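PDB 5FQ8: outer membrane protein OMP121 from Bacteroides thetaiotaomicron, which is an outer-membrane TonB-dependent receptor that probably takes up a nutrient substrate through its plugged beta-barrel. Local coordinates for residues D460-F465 with N475-F480. Numbering follows the deposited sequence.
Sequences DIMVNF and NALVGF
Residues 460-465 and 475-480 run nearly antiparallel, and two N-H...O bonds join each of the pairs Ile461-Phe480, Val463-Val478 and Phe465-Ala476, that from Val478 N to Val463 O (2.9 Å) being the straightest. Between them lie the non-hydrogen-bonded pairs Met462-Gly479 and Asn464-Leu477. Ile461, Val463, Phe465, Ala476, Val478 and Phe480 share one face: Val463 and Val478 run alongside each other, CG1 of Val463 3.7 Å from CB of Val478, and the CB of Ala476 sits at the edge of the Phe465 ring. With chi1 at 170°, Phe465 turns CG opposite its own amide nitrogen, and the ring reaches off the partner strand to stack on Phe398. Ile461 on this face touches a bound 3-decanoyloxypropyl decanoate. On the face of Met462, Asn464 and Leu477, CD2 of Leu477 packs 3.7 Å from CB of Met462. Here ND2 of Asn464 donates to OD1 of Asn475 (2.8 Å, N-H...O angle 148°), the two side chains meeting nearly perpendicular with amide planes 60° apart. A leucine in place of Asn464 would probably leave OD1 of Asn475 without this donor and the Asn475 amide freer to turn. This ladder is part of the antiparallel hairpin of strands 446-469 and 472-495 in the barrel wall: one face is apolar, consistent with lipid contact, and the other, with its Asn464-Asn475 side-chain hydrogen bond and Leu477 against Leu152 of the plug domain, probably faces the barrel interior.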
loop_
_atom_site.group_PDB
_atom_site.type_symbol
_atom_site.label_atom_id
_atom_site.label_comp_id
_atom_site.label_asym_id
_atom_site.label_seq_id
_atom_site.Cartn_x
_atom_site.Cartn_y
_atom_site.Cartn_z
ATOM N N ASP B 460 16.707 -21.175 29.505
ATOM C CA ASP B 460 17.535 -21.190 30.692
ATOM C C ASP B 460 17.922 -22.618 31.016
ATOM O O ASP B 460 17.076 -23.516 31.008
ATOM C CB ASP B 460 16.811 -20.551 31.867
ATOM C CG ASP B 460 16.661 -19.066 31.708
ATOM O OD1 ASP B 460 17.603 -18.327 32.076
ATOM O OD2 ASP B 460 15.603 -18.641 31.210
ATOM N N ILE B 461 19.207 -22.827 31.264
ATOM C CA ILE B 461 19.729 -24.078 31.795
ATOM C C ILE B 461 20.415 -23.738 33.104
ATOM O O ILE B 461 21.250 -22.830 33.146
ATOM C CB ILE B 461 20.699 -24.752 30.814
ATOM C CG1 ILE B 461 20.021 -24.961 29.479
ATOM C CG2 ILE B 461 21.136 -26.085 31.318
ATOM C CD1 ILE B 461 20.961 -25.473 28.434
ATOM N N MET B 462 20.048 -24.436 34.174
ATOM C CA MET B 462 20.504 -24.089 35.510
ATOM C C MET B 462 20.882 -25.336 36.289
ATOM O O MET B 462 20.435 -26.442 35.993
ATOM C CB MET B 462 19.432 -23.335 36.296
ATOM C CG MET B 462 18.837 -22.163 35.581
ATOM S SD MET B 462 17.407 -21.578 36.448
ATOM C CE MET B 462 16.953 -20.179 35.479
ATOM N N VAL B 463 21.692 -25.135 37.320
ATOM C CA VAL B 463 21.961 -26.175 38.303
ATOM C C VAL B 463 21.952 -25.539 39.685
ATOM O O VAL B 463 22.647 -24.547 39.930
ATOM C CB VAL B 463 23.292 -26.899 38.032
ATOM C CG1 VAL B 463 24.412 -25.909 37.899
ATOM C CG2 VAL B 463 23.587 -27.876 39.137
ATOM N N ASN B 464 21.149 -26.096 40.583
ATOM C CA ASN B 464 21.028 -25.591 41.940
ATOM C C ASN B 464 21.651 -26.571 42.920
ATOM O O ASN B 464 21.633 -27.786 42.706
ATOM C CB ASN B 464 19.567 -25.348 42.314
ATOM C CG ASN B 464 19.425 -24.594 43.613
ATOM O OD1 ASN B 464 19.157 -25.182 44.658
ATOM N ND2 ASN B 464 19.627 -23.286 43.562
ATOM N N PHE B 465 22.201 -26.027 44.001
ATOM C CA PHE B 465 22.841 -26.821 45.043
ATOM C C PHE B 465 22.430 -26.262 46.390
ATOM O O PHE B 465 22.696 -25.097 46.672
ATOM C CB PHE B 465 24.355 -26.794 44.877
ATOM C CG PHE B 465 25.100 -27.379 46.018
ATOM C CD1 PHE B 465 24.821 -28.650 46.464
ATOM C CD2 PHE B 465 26.111 -26.668 46.627
ATOM C CE1 PHE B 465 25.529 -29.200 47.509
ATOM C CE2 PHE B 465 26.821 -27.206 47.673
ATOM C CZ PHE B 465 26.530 -28.478 48.117
ATOM N N ASN B 475 23.148 -22.235 49.402
ATOM C CA ASN B 475 22.348 -22.421 48.196
ATOM C C ASN B 475 23.063 -21.753 47.031
ATOM O O ASN B 475 23.118 -20.523 46.958
ATOM C CB ASN B 475 20.938 -21.863 48.360
ATOM C CG ASN B 475 20.026 -22.256 47.215
ATOM O OD1 ASN B 475 20.385 -22.132 46.048
ATOM N ND2 ASN B 475 18.842 -22.748 47.545
ATOM N N ALA B 476 23.599 -22.561 46.124
ATOM C CA ALA B 476 24.272 -22.081 44.927
ATOM C C ALA B 476 23.393 -22.321 43.708
ATOM O O ALA B 476 22.584 -23.245 43.679
ATOM C CB ALA B 476 25.623 -22.771 44.738
ATOM N N LEU B 477 23.546 -21.457 42.709
ATOM C CA LEU B 477 22.820 -21.576 41.450
ATOM C C LEU B 477 23.745 -21.122 40.336
ATOM O O LEU B 477 24.235 -19.991 40.369
ATOM C CB LEU B 477 21.539 -20.737 41.457
ATOM C CG LEU B 477 20.344 -21.142 40.586
ATOM C CD1 LEU B 477 19.250 -20.109 40.684
ATOM C CD2 LEU B 477 20.722 -21.327 39.145
ATOM N N VAL B 478 23.981 -21.996 39.362
ATOM C CA VAL B 478 24.749 -21.680 38.163
ATOM C C VAL B 478 23.844 -21.883 36.954
ATOM O O VAL B 478 23.152 -22.902 36.864
ATOM C CB VAL B 478 26.008 -22.561 38.058
ATOM C CG1 VAL B 478 26.553 -22.508 36.675
ATOM C CG2 VAL B 478 27.049 -22.080 39.016
ATOM N N GLY B 479 23.853 -20.923 36.021
ATOM C CA GLY B 479 22.897 -20.936 34.935
ATOM C C GLY B 479 23.444 -20.389 33.631
ATOM O O GLY B 479 24.543 -19.844 33.558
ATOM N N PHE B 480 22.639 -20.561 32.597
ATOM C CA PHE B 480 22.886 -20.035 31.268
ATOM C C PHE B 480 21.595 -19.425 30.757
ATOM O O PHE B 480 20.515 -19.972 30.984
ATOM C CB PHE B 480 23.359 -21.129 30.317
ATOM C CG PHE B 480 23.242 -20.766 28.864
ATOM C CD1 PHE B 480 22.089 -21.041 28.156
ATOM C CD2 PHE B 480 24.288 -20.158 28.204
ATOM C CE1 PHE B 480 21.979 -20.702 26.842
ATOM C CE2 PHE B 480 24.181 -19.828 26.880
ATOM C CZ PHE B 480 23.028 -20.100 26.202
#